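PDB 5WIX: p-47 protein, which is of unknown function but has a tulip-domain fold like that of bactericidal/permeability-increasing protein, which makes lipid binding a reasonable guess. Local coordinates for residues G28-N31 with R32-N35; E305-E308 with G309-K313; L367-G370 with I371-A374; A376-V379 with G380-L384. All coordinates share one frame; numbering follows the deposited sequence.

Contact 1 of 4, residues G28-N31 with R32-N35; sequences GCSN and RVVN
An N-cap opens this contact: S30, the last residue of strand 25-30, turns its hydroxyl back onto R32 at the start of helix 31-42. S30 OG accepts a weak hydrogen bond from R32 N at 3.0 Å, its N-H well off the line at 124°. The rotamer explains the reach, since OG lies anti to the backbone N (chi1 176°) and therefore alongside its own carbonyl carbon, where the chain turns into the helix. The same OG also comes within 3.2 Å of R32 CB and lies over one face of the R32 guanidinium. Here strand passes straight into helix, and the S30 carbonyl serves the first turn: V33 N makes an i to i+3 bond to S30 O at 3.1 Å, and V34 N adds the first i to i+4 bond, a weak one. N35 N to N31 O, at 2.9 Å, is the next and shorter. Two apolar contacts join strand end and helix: C29 SG rests 3.8 Å from V33 CG1, and S30 CB meets V33 CG2 at 3.6 Å. The amide oxygen of N35, OD1, takes a hydrogen bond from I69 N of strand 58-70, and V34 also touches I69.

Contact 2 of 4, residues E305-E308 with G309-K313; sequences ELFE and GNKLK
F307 and K311 face each other near the end of a beta hairpin, an antiparallel hydrogen-bonded pair: F307 N donates to K311 O at 2.7 Å and K311 N returns to F307 O at 3.1 Å. The next hydrogen-bonded pair, two residues further from the turn, is E305 with K313, K313 N to E305 O at 3.2 Å. Side chains of all four lie on one face of the sheet. K313 passes CD over one face of the F307 ring and brings NZ to 3.9 Å from F307 CE1; its CG is anti to the backbone N (chi1 178°) and the chain then bends at chi2 and chi3. K311 CB approaches the ring obliquely. At the turn E308 and K311 make a salt bridge, K311 NZ to E308 OE1 at 3.3 Å, a weak hydrogen bond. The same ammonium donates to N310 OD1 at 3.1 Å, in the carbonyl plane, and this amide oxygen is the firmer partner. Positive phi at E308 and G309 lets the chain reverse, and at G309 it favours glycine. N310 N bonds to E308 O. L306 and L312, the non-hydrogen-bonded pair between, point to the other face, with L306 CD1 3.7 Å from L312 CD2. That face is covered by helix 240-252, whose M244 touches both leucines, while strand 328-343 runs along the far side of strand 311-322, bonding L312 to T338.

Contact 3 of 4, residues L367-G370 with I371-A374; sequences LLDG and IPAA
G370 and A374 are joined by the one backbone hydrogen bond between the two segments: A374 N donates to G370 O at 2.9 Å, the N-H...O angle bent to 135°. It is an i to i+4 bond of the first turn of helix 370-390. The rest of the contact is van der Waals. The side-chain part centres on P372 and D369, the proline ring lying against the aspartate: P372 CG stands 3.7 Å from D369 CB, and P372 CD is 3.3 Å from D369 O. P372 has no N-H, which costs nothing in the first turn, where no acceptor within the helix precedes it; its ring carbons CG and CD pack on D369 O instead. The A373 N-H, four residues on from D369, stays 3.6 Å from D369 O at its nitrogen and makes no bond to it. A373 also sets its CB 3.2 Å from G370 O. D369 occupies the N-cap position, yet its carboxylate makes no capping bond. The backbone at D369 fits an inverse gamma turn, though its closing bond is modelled too short to lean on. Charge still enters in a general way: an acidic side chain close to the N-terminal end of a helix would probably be favoured by the helix dipole. Aspartate at the N-cap position and proline in the first turn are both common at helix N-termini, here that of the helix that follows strand 348-363.

Contact 4 of 4, residues A376-V379 with G380-L384; sequences AKSV and GNWSL
Regular i to i+4 hydrogen bonds carry the backbone through this middle stretch of helix 370-390, with G380 N to A376 O and N381 N to K377 O both at 3.0 Å. S383 N reaches V379 O at 2.9 Å, and that oxygen also accepts from the S383 side chain, OG to V379 O at 3.0 Å. The two donors come in from opposite faces of the carbonyl plane, OG standing above it by 38°. The serine can do this because its OG lies beside its own backbone N, anti to the carbonyl carbon (chi1 -74°), which directs it back along the helix. One residue earlier, the W382 indole lies toward S378, but it is modelled too close to S378 O for the details to be trusted; K385 makes a cation-pi contact with the indole. K377 and N381 slant across each other, K377 CG 3.8 Å from N381 ND2, and the N381 side chain also touches C361 of strand 348-363. On the inner flank V379 and S383 face the strands: V379 touches V290, Y295 and V320, and S383 touches I288 and P297. A376 O has a further partner in the hydroxyl of S330. The consequence is that the buried S383 hydroxyl spends its proton inside the helix, on a carbonyl already used by the backbone, so a polar group can lie against the sheet with its hydrogen satisfied.

Overall arrangement
Contacts 3 and 4 share helix 370-390, the first at its start and the second further along, with centres about 14 Å apart; contact 1 lies at the other side of the chain's centre, about 70 Å from contact 3 between centres. Contacts 1 and 4 are partly buried, whereas contacts 2 and 3 are at the surface. Two mark helix starts, but differently: 28-35 is capped, weakly, by a serine hydroxyl, while 367-374 has an aspartate that makes no cap bond and a proline in its first turn. Contact 2, a hairpin, alone carries a salt bridge; in contact 4 the side-chain hydroxyl bonds within the helix.

Contact 1 of 4, residues G28-N31 with R32-N35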
ATOM      1  N   GLY A  28       5.277  -4.101  -0.629  1.00 90.10           N
ATOM      2  CA  GLY A  28       5.906  -5.356  -1.019  1.00 93.31           C
ATOM      3  C   GLY A  28       6.966  -5.266  -2.108  1.00101.07           C
ATOM      4  O   GLY A  28       6.894  -4.416  -3.005  1.00115.30           O
ATOM      5  N   CYS A  29       7.959  -6.152  -2.031  1.00 83.22           N
ATOM      6  CA  CYS A  29       9.047  -6.185  -3.020  1.00 82.17           C
ATOM      7  C   CYS A  29       9.515  -7.607  -3.415  1.00 83.60           C
ATOM      8  O   CYS A  29       9.568  -8.529  -2.597  1.00 70.87           O
ATOM      9  CB  CYS A  29      10.248  -5.378  -2.503  1.00 69.64           C
ATOM     10  SG  CYS A  29      11.572  -5.124  -3.734  1.00 83.31           S
ATOM     11  N   SER A  30       9.865  -7.752  -4.688  1.00 85.02           N
ATOM     12  CA  SER A  30      10.370  -9.004  -5.235  1.00 84.98           C
ATOM     13  C   SER A  30      11.708  -9.355  -4.615  1.00 95.84           C
ATOM     14  O   SER A  30      12.594  -8.501  -4.509  1.00 95.51           O
ATOM     15  CB  SER A  30      10.508  -8.898  -6.761  1.00 92.90           C
ATOM     16  OG  SER A  30      11.079 -10.058  -7.346  1.00 97.52           O
ATOM     17  N   ASN A  31      11.869 -10.614  -4.215  1.00 96.13           N
ATOM     18  CA  ASN A  31      13.181 -11.066  -3.766  1.00102.49           C
ATOM     19  C   ASN A  31      14.146 -11.010  -4.947  1.00 87.85           C
ATOM     20  O   ASN A  31      15.332 -10.726  -4.770  1.00 90.37           O
ATOM     21  CB  ASN A  31      13.132 -12.480  -3.157  1.00108.33           C
ATOM     22  CG  ASN A  31      13.050 -13.570  -4.206  1.00124.67           C
ATOM     23  OD1 ASN A  31      12.379 -13.425  -5.233  1.00131.46           O
ATOM     24  ND2 ASN A  31      13.746 -14.670  -3.958  1.00131.90           N
ATOM     25  N   ARG A  32      13.623 -11.241  -6.152  1.00 75.01           N
ATOM     26  CA  ARG A  32      14.448 -11.203  -7.354  1.00 86.40           C
ATOM     27  C   ARG A  32      15.118  -9.833  -7.466  1.00100.98           C
ATOM     28  O   ARG A  32      16.225  -9.715  -7.991  1.00105.87           O
ATOM     29  CB  ARG A  32      13.622 -11.525  -8.614  1.00 87.80           C
ATOM     30  CG  ARG A  32      12.944 -12.910  -8.621  1.00 99.08           C
ATOM     31  CD  ARG A  32      12.692 -13.454 -10.042  1.00111.78           C
ATOM     32  NE  ARG A  32      11.905 -12.543 -10.876  1.00133.23           N
ATOM     33  CZ  ARG A  32      10.583 -12.605 -11.035  1.00133.86           C
ATOM     34  NH1 ARG A  32       9.879 -13.546 -10.415  1.00119.16           N
ATOM     35  NH2 ARG A  32       9.963 -11.723 -11.818  1.00130.86           N
ATOM     36  N   VAL A  33      14.450  -8.816  -6.921  1.00105.13           N
ATOM     37  CA  VAL A  33      14.947  -7.442  -6.925  1.00109.78           C
ATOM     38  C   VAL A  33      16.045  -7.187  -5.892  1.00101.08           C
ATOM     39  O   VAL A  33      17.160  -6.775  -6.240  1.00 99.39           O
ATOM     40  CB  VAL A  33      13.793  -6.450  -6.683  1.00106.84           C
ATOM     41  CG1 VAL A  33      14.323  -5.039  -6.414  1.00 96.53           C
ATOM     42  CG2 VAL A  33      12.860  -6.460  -7.877  1.00107.31           C
ATOM     43  N   VAL A  34      15.727  -7.425  -4.626  1.00 93.74           N
ATOM     44  CA  VAL A  34      16.679  -7.153  -3.557  1.00104.18           C
ATOM     45  C   VAL A  34      17.928  -8.043  -3.621  1.00115.23           C
ATOM     46  O   VAL A  34      19.030  -7.567  -3.344  1.00129.86           O
ATOM     47  CB  VAL A  34      16.006  -7.307  -2.191  1.00101.56           C
ATOM     48  CG1 VAL A  34      15.182  -8.564  -2.177  1.00100.93           C
ATOM     49  CG2 VAL A  34      17.047  -7.299  -1.060  1.00101.95           C
ATOM     50  N   ASN A  35      17.761  -9.312  -4.004  1.00106.89           N
ATOM     51  CA  ASN A  35      18.893 -10.243  -4.132  1.00109.18           C
ATOM     52  C   ASN A  35      20.029  -9.644  -4.933  1.00116.88           C
ATOM     53  O   ASN A  35      21.208  -9.859  -4.629  1.00133.01           O
ATOM     54  CB  ASN A  35      18.468 -11.555  -4.800  1.00 99.25           C
ATOM     55  CG  ASN A  35      17.869 -12.550  -3.827  1.00 90.84           C
ATOM     56  OD1 ASN A  35      18.117 -12.500  -2.612  1.00 78.50           O
ATOM     57  ND2 ASN A  35      17.071 -13.472  -4.361  1.00 84.41           N
TER

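Contact 2 of 4, residues E305-E308 with G309-K313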
ATOM      1  N   GLU A 305     -20.863   4.392  -1.855  1.00 95.17           N
ATOM      2  CA  GLU A 305     -20.158   3.199  -1.342  1.00105.25           C
ATOM      3  C   GLU A 305     -19.505   2.414  -2.486  1.00 90.35           C
ATOM      4  O   GLU A 305     -19.967   2.466  -3.629  1.00 75.05           O
ATOM      5  CB  GLU A 305     -21.112   2.284  -0.541  1.00108.25           C
ATOM      6  CG  GLU A 305     -21.975   1.323  -1.367  1.00120.00           C
ATOM      7  CD  GLU A 305     -22.963   0.514  -0.516  1.00132.82           C
ATOM      8  OE1 GLU A 305     -23.662   1.120   0.324  1.00139.44           O
ATOM      9  OE2 GLU A 305     -23.045  -0.727  -0.690  1.00126.12           O
ATOM     10  N   LEU A 306     -18.424   1.698  -2.191  1.00 88.40           N
ATOM     11  CA  LEU A 306     -17.750   0.942  -3.246  1.00 77.33           C
ATOM     12  C   LEU A 306     -18.519  -0.337  -3.549  1.00 75.39           C
ATOM     13  O   LEU A 306     -18.994  -1.025  -2.642  1.00 77.55           O
ATOM     14  CB  LEU A 306     -16.318   0.624  -2.861  1.00 78.40           C
ATOM     15  CG  LEU A 306     -15.463   0.175  -4.039  1.00 78.15           C
ATOM     16  CD1 LEU A 306     -15.398   1.265  -5.077  1.00 76.58           C
ATOM     17  CD2 LEU A 306     -14.070  -0.205  -3.582  1.00 86.39           C
ATOM     18  N   PHE A 307     -18.621  -0.658  -4.833  1.00 80.21           N
ATOM     19  CA  PHE A 307     -19.589  -1.646  -5.313  1.00 91.45           C
ATOM     20  C   PHE A 307     -18.998  -2.511  -6.447  1.00 94.43           C
ATOM     21  O   PHE A 307     -18.344  -1.999  -7.364  1.00103.38           O
ATOM     22  CB  PHE A 307     -20.858  -0.882  -5.735  1.00 90.53           C
ATOM     23  CG  PHE A 307     -21.778  -1.618  -6.673  1.00 95.14           C
ATOM     24  CD1 PHE A 307     -22.660  -2.574  -6.203  1.00103.29           C
ATOM     25  CD2 PHE A 307     -21.827  -1.271  -8.019  1.00101.41           C
ATOM     26  CE1 PHE A 307     -23.533  -3.218  -7.071  1.00118.59           C
ATOM     27  CE2 PHE A 307     -22.692  -1.914  -8.893  1.00113.10           C
ATOM     28  CZ  PHE A 307     -23.546  -2.887  -8.420  1.00119.66           C
ATOM     29  N   GLU A 308     -19.196  -3.824  -6.357  1.00 82.09           N
ATOM     30  CA  GLU A 308     -18.649  -4.780  -7.333  1.00 85.80           C
ATOM     31  C   GLU A 308     -17.152  -4.573  -7.610  1.00 79.81           C
ATOM     32  O   GLU A 308     -16.716  -4.689  -8.759  1.00 77.46           O
ATOM     33  CB  GLU A 308     -19.427  -4.716  -8.666  1.00 91.53           C
ATOM     34  CG  GLU A 308     -20.687  -5.604  -8.721  1.00 98.40           C
ATOM     35  CD  GLU A 308     -21.550  -5.373  -9.966  1.00108.66           C
ATOM     36  OE1 GLU A 308     -21.065  -4.740 -10.936  1.00108.35           O
ATOM     37  OE2 GLU A 308     -22.725  -5.824  -9.963  1.00110.52           O
ATOM     38  N   GLY A 309     -16.379  -4.254  -6.569  1.00 73.12           N
ATOM     39  CA  GLY A 309     -14.932  -4.144  -6.690  1.00 70.19           C
ATOM     40  C   GLY A 309     -14.368  -2.852  -7.257  1.00 78.64           C
ATOM     41  O   GLY A 309     -13.620  -2.155  -6.563  1.00 78.06           O
ATOM     42  N   ASN A 310     -14.709  -2.531  -8.508  1.00 75.44           N
ATOM     43  CA  ASN A 310     -14.128  -1.363  -9.184  1.00 75.01           C
ATOM     44  C   ASN A 310     -15.145  -0.249  -9.536  1.00 80.44           C
ATOM     45  O   ASN A 310     -14.789   0.757 -10.171  1.00 59.77           O
ATOM     46  CB  ASN A 310     -13.394  -1.804 -10.457  1.00 64.34           C
ATOM     47  CG  ASN A 310     -14.335  -2.342 -11.537  1.00 85.36           C
ATOM     48  OD1 ASN A 310     -15.437  -2.823 -11.246  1.00 78.61           O
ATOM     49  ND2 ASN A 310     -13.891  -2.271 -12.796  1.00 90.70           N
ATOM     50  N   LYS A 311     -16.398  -0.424  -9.124  1.00 70.16           N
ATOM     51  CA  LYS A 311     -17.433   0.579  -9.409  1.00 82.19           C
ATOM     52  C   LYS A 311     -17.926   1.333  -8.144  1.00 86.49           C
ATOM     53  O   LYS A 311     -17.946   0.779  -7.034  1.00 81.63           O
ATOM     54  CB  LYS A 311     -18.632  -0.081 -10.126  1.00 87.05           C
ATOM     55  CG  LYS A 311     -18.295  -0.892 -11.405  1.00 79.27           C
ATOM     56  CD  LYS A 311     -19.513  -1.712 -11.890  1.00 75.61           C
ATOM     57  CE  LYS A 311     -19.135  -2.842 -12.851  1.00 97.66           C
ATOM     58  NZ  LYS A 311     -18.198  -3.874 -12.265  1.00 95.46           N
ATOM     59  N   LEU A 312     -18.318   2.596  -8.320  1.00 86.04           N
ATOM     60  CA  LEU A 312     -18.944   3.384  -7.246  1.00 82.20           C
ATOM     61  C   LEU A 312     -20.453   3.527  -7.463  1.00 75.72           C
ATOM     62  O   LEU A 312     -20.903   3.903  -8.549  1.00 74.00           O
ATOM     63  CB  LEU A 312     -18.303   4.770  -7.152  1.00 73.30           C
ATOM     64  CG  LEU A 312     -16.805   4.762  -6.861  1.00 75.21           C
ATOM     65  CD1 LEU A 312     -16.220   5.990  -7.450  1.00 96.13           C
ATOM     66  CD2 LEU A 312     -16.535   4.736  -5.369  1.00 69.80           C
ATOM     67  N   LYS A 313     -21.218   3.189  -6.431  1.00 78.54           N
ATOM     68  CA  LYS A 313     -22.673   3.319  -6.439  1.00 85.85           C
ATOM     69  C   LYS A 313     -23.036   4.586  -5.688  1.00 90.06           C
ATOM     70  O   LYS A 313     -22.813   4.686  -4.478  1.00 83.61           O
ATOM     71  CB  LYS A 313     -23.347   2.095  -5.789  1.00 88.73           C
ATOM     72  CG  LYS A 313     -24.884   2.145  -5.707  1.00 89.83           C
ATOM     73  CD  LYS A 313     -25.514   0.765  -6.036  1.00 95.48           C
ATOM     74  CE  LYS A 313     -25.896  -0.038  -4.796  1.00 99.22           C
ATOM     75  NZ  LYS A 313     -26.362  -1.422  -5.122  1.00 99.62           N
TER

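Contact 3 of 4, residues L367-G370 with I371-A374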
ATOM      1  N   LEU A 367     -53.659  20.661  -8.273  1.00198.55           N
ATOM      2  CA  LEU A 367     -54.675  21.154  -9.189  1.00210.02           C
ATOM      3  C   LEU A 367     -54.084  21.877 -10.412  1.00211.92           C
ATOM      4  O   LEU A 367     -53.197  21.352 -11.085  1.00209.36           O
ATOM      5  CB  LEU A 367     -55.689  22.027  -8.432  1.00207.18           C
ATOM      6  CG  LEU A 367     -57.131  21.988  -8.940  1.00199.74           C
ATOM      7  CD1 LEU A 367     -57.825  20.712  -8.491  1.00196.87           C
ATOM      8  CD2 LEU A 367     -57.898  23.215  -8.471  1.00195.48           C
ATOM      9  N   LEU A 368     -54.618  23.080 -10.615  1.00211.65           N
ATOM     10  CA  LEU A 368     -54.526  23.908 -11.814  1.00203.45           C
ATOM     11  C   LEU A 368     -53.141  24.386 -12.216  1.00193.11           C
ATOM     12  O   LEU A 368     -52.850  24.506 -13.407  1.00192.49           O
ATOM     13  CB  LEU A 368     -55.466  25.113 -11.692  1.00199.47           C
ATOM     14  CG  LEU A 368     -56.916  24.888 -12.126  1.00202.01           C
ATOM     15  CD1 LEU A 368     -56.976  24.371 -13.554  1.00202.55           C
ATOM     16  CD2 LEU A 368     -57.619  23.932 -11.175  1.00205.73           C
ATOM     17  N   ASP A 369     -52.289  24.682 -11.242  1.00185.13           N
ATOM     18  CA  ASP A 369     -51.063  25.396 -11.548  1.00163.08           C
ATOM     19  C   ASP A 369     -50.087  24.404 -12.143  1.00147.97           C
ATOM     20  O   ASP A 369     -49.101  23.998 -11.527  1.00140.17           O
ATOM     21  CB  ASP A 369     -50.476  26.025 -10.283  1.00155.02           C
ATOM     22  CG  ASP A 369     -50.428  25.055  -9.119  1.00152.53           C
ATOM     23  OD1 ASP A 369     -50.482  23.830  -9.361  1.00163.32           O
ATOM     24  OD2 ASP A 369     -50.336  25.516  -7.962  1.00135.40           O
ATOM     25  N   GLY A 370     -50.405  24.030 -13.378  1.00133.95           N
ATOM     26  CA  GLY A 370     -49.610  23.133 -14.183  1.00108.11           C
ATOM     27  C   GLY A 370     -48.407  23.874 -14.719  1.00 98.37           C
ATOM     28  O   GLY A 370     -47.352  23.284 -14.946  1.00119.37           O
ATOM     29  N   ILE A 371     -48.565  25.177 -14.910  1.00 88.71           N
ATOM     30  CA  ILE A 371     -47.512  26.015 -15.481  1.00 85.96           C
ATOM     31  C   ILE A 371     -46.237  26.059 -14.628  1.00 95.18           C
ATOM     32  O   ILE A 371     -45.137  25.950 -15.171  1.00108.65           O
ATOM     33  CB  ILE A 371     -47.988  27.465 -15.707  1.00 86.42           C
ATOM     34  CG1 ILE A 371     -49.473  27.519 -16.121  1.00 94.20           C
ATOM     35  CG2 ILE A 371     -47.056  28.169 -16.676  1.00 72.93           C
ATOM     36  CD1 ILE A 371     -49.829  26.779 -17.405  1.00101.22           C
ATOM     37  N   PRO A 372     -46.358  26.233 -13.299  1.00 93.34           N
ATOM     38  CA  PRO A 372     -45.098  26.072 -12.563  1.00103.56           C
ATOM     39  C   PRO A 372     -44.642  24.612 -12.499  1.00108.25           C
ATOM     40  O   PRO A 372     -43.434  24.354 -12.575  1.00102.65           O
ATOM     41  CB  PRO A 372     -45.436  26.603 -11.169  1.00 98.05           C
ATOM     42  CG  PRO A 372     -46.885  26.405 -11.051  1.00 96.67           C
ATOM     43  CD  PRO A 372     -47.433  26.705 -12.415  1.00 92.57           C
ATOM     44  N   ALA A 373     -45.595  23.685 -12.378  1.00107.95           N
ATOM     45  CA  ALA A 373     -45.300  22.249 -12.366  1.00104.77           C
ATOM     46  C   ALA A 373     -44.352  21.862 -13.494  1.00104.56           C
ATOM     47  O   ALA A 373     -43.461  21.028 -13.316  1.00111.81           O
ATOM     48  CB  ALA A 373     -46.585  21.443 -12.469  1.00105.71           C
ATOM     49  N   ALA A 374     -44.538  22.494 -14.648  1.00 95.07           N
ATOM     50  CA  ALA A 374     -43.772  22.168 -15.839  1.00 95.68           C
ATOM     51  C   ALA A 374     -42.340  22.713 -15.799  1.00 93.36           C
ATOM     52  O   ALA A 374     -41.405  22.049 -16.275  1.00100.21           O
ATOM     53  CB  ALA A 374     -44.496  22.673 -17.058  1.00 72.48           C
TER

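Contact 4 of 4, residues A376-V379 with G380-L384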
ATOM      1  N   ALA A 376     -40.986  23.160 -12.984  1.00 68.62           N
ATOM      2  CA  ALA A 376     -40.465  22.335 -11.903  1.00 81.79           C
ATOM      3  C   ALA A 376     -39.881  21.023 -12.465  1.00 87.86           C
ATOM      4  O   ALA A 376     -38.820  20.561 -12.028  1.00 68.73           O
ATOM      5  CB  ALA A 376     -41.554  22.045 -10.882  1.00 78.86           C
ATOM      6  N   LYS A 377     -40.582  20.437 -13.436  1.00 88.35           N
ATOM      7  CA  LYS A 377     -40.088  19.247 -14.113  1.00 95.46           C
ATOM      8  C   LYS A 377     -38.788  19.574 -14.833  1.00 88.80           C
ATOM      9  O   LYS A 377     -37.837  18.785 -14.829  1.00 86.20           O
ATOM     10  CB  LYS A 377     -41.125  18.694 -15.101  1.00103.08           C
ATOM     11  CG  LYS A 377     -40.520  17.909 -16.265  1.00100.68           C
ATOM     12  CD  LYS A 377     -41.554  17.073 -17.015  1.00122.06           C
ATOM     13  CE  LYS A 377     -40.928  16.374 -18.231  1.00130.30           C
ATOM     14  NZ  LYS A 377     -41.517  15.026 -18.537  1.00117.69           N
ATOM     15  N   SER A 378     -38.731  20.754 -15.434  1.00 76.79           N
ATOM     16  CA  SER A 378     -37.580  21.071 -16.258  1.00 86.53           C
ATOM     17  C   SER A 378     -36.355  21.445 -15.414  1.00 89.85           C
ATOM     18  O   SER A 378     -35.243  21.060 -15.744  1.00 93.04           O
ATOM     19  CB  SER A 378     -37.923  22.184 -17.244  1.00 89.41           C
ATOM     20  OG  SER A 378     -36.881  22.343 -18.189  1.00101.20           O
ATOM     21  N   VAL A 379     -36.550  22.160 -14.310  1.00 86.28           N
ATOM     22  CA  VAL A 379     -35.427  22.473 -13.425  1.00 84.69           C
ATOM     23  C   VAL A 379     -34.929  21.197 -12.724  1.00 90.59           C
ATOM     24  O   VAL A 379     -33.717  20.984 -12.569  1.00 76.70           O
ATOM     25  CB  VAL A 379     -35.812  23.556 -12.387  1.00 79.14           C
ATOM     26  CG1 VAL A 379     -34.693  23.779 -11.390  1.00 70.36           C
ATOM     27  CG2 VAL A 379     -36.104  24.854 -13.102  1.00 69.51           C
ATOM     28  N   GLY A 380     -35.876  20.344 -12.329  1.00 97.75           N
ATOM     29  CA  GLY A 380     -35.565  19.044 -11.761  1.00 95.50           C
ATOM     30  C   GLY A 380     -34.647  18.238 -12.658  1.00 88.63           C
ATOM     31  O   GLY A 380     -33.560  17.828 -12.236  1.00 91.15           O
ATOM     32  N   ASN A 381     -35.067  18.036 -13.907  1.00 86.10           N
ATOM     33  CA  ASN A 381     -34.296  17.229 -14.862  1.00 77.33           C
ATOM     34  C   ASN A 381     -32.949  17.852 -15.204  1.00 75.66           C
ATOM     35  O   ASN A 381     -32.002  17.154 -15.536  1.00 88.48           O
ATOM     36  CB  ASN A 381     -35.095  17.001 -16.151  1.00 82.98           C
ATOM     37  CG  ASN A 381     -36.246  16.017 -15.966  1.00 95.79           C
ATOM     38  OD1 ASN A 381     -36.218  15.168 -15.072  1.00100.86           O
ATOM     39  ND2 ASN A 381     -37.265  16.127 -16.818  1.00 97.94           N
ATOM     40  N   TRP A 382     -32.850  19.167 -15.111  1.00 76.66           N
ATOM     41  CA  TRP A 382     -31.569  19.823 -15.370  1.00 77.08           C
ATOM     42  C   TRP A 382     -30.609  19.631 -14.203  1.00 71.65           C
ATOM     43  O   TRP A 382     -29.386  19.532 -14.386  1.00 61.77           O
ATOM     44  CB  TRP A 382     -31.779  21.314 -15.643  1.00 85.95           C
ATOM     45  CG  TRP A 382     -32.206  21.559 -17.039  1.00 83.50           C
ATOM     46  CD1 TRP A 382     -33.399  22.055 -17.462  1.00 86.95           C
ATOM     47  CD2 TRP A 382     -31.445  21.285 -18.209  1.00 86.23           C
ATOM     48  NE1 TRP A 382     -33.429  22.114 -18.831  1.00 92.91           N
ATOM     49  CE2 TRP A 382     -32.235  21.644 -19.313  1.00 84.76           C
ATOM     50  CE3 TRP A 382     -30.164  20.776 -18.429  1.00102.28           C
ATOM     51  CZ2 TRP A 382     -31.787  21.509 -20.620  1.00 85.37           C
ATOM     52  CZ3 TRP A 382     -29.720  20.644 -19.728  1.00101.70           C
ATOM     53  CH2 TRP A 382     -30.530  21.010 -20.808  1.00 92.21           C
ATOM     54  N   SER A 383     -31.184  19.585 -13.002  1.00 70.65           N
ATOM     55  CA  SER A 383     -30.406  19.492 -11.781  1.00 72.80           C
ATOM     56  C   SER A 383     -29.824  18.103 -11.652  1.00 79.87           C
ATOM     57  O   SER A 383     -28.655  17.946 -11.299  1.00 91.72           O
ATOM     58  CB  SER A 383     -31.272  19.836 -10.566  1.00 76.39           C
ATOM     59  OG  SER A 383     -31.529  21.239 -10.498  1.00 66.45           O
ATOM     60  N   LEU A 384     -30.645  17.100 -11.957  1.00 82.72           N
ATOM     61  CA  LEU A 384     -30.212  15.707 -11.884  1.00 76.06           C
ATOM     62  C   LEU A 384     -29.004  15.485 -12.796  1.00 79.16           C
ATOM     63  O   LEU A 384     -28.008  14.847 -12.405  1.00 73.70           O
ATOM     64  CB  LEU A 384     -31.359  14.770 -12.255  1.00 66.10           C
ATOM     65  CG  LEU A 384     -32.439  14.615 -11.175  1.00 78.48           C
ATOM     66  CD1 LEU A 384     -33.584  13.697 -11.618  1.00 75.38           C
ATOM     67  CD2 LEU A 384     -31.814  14.103  -9.879  1.00 82.50           C
TER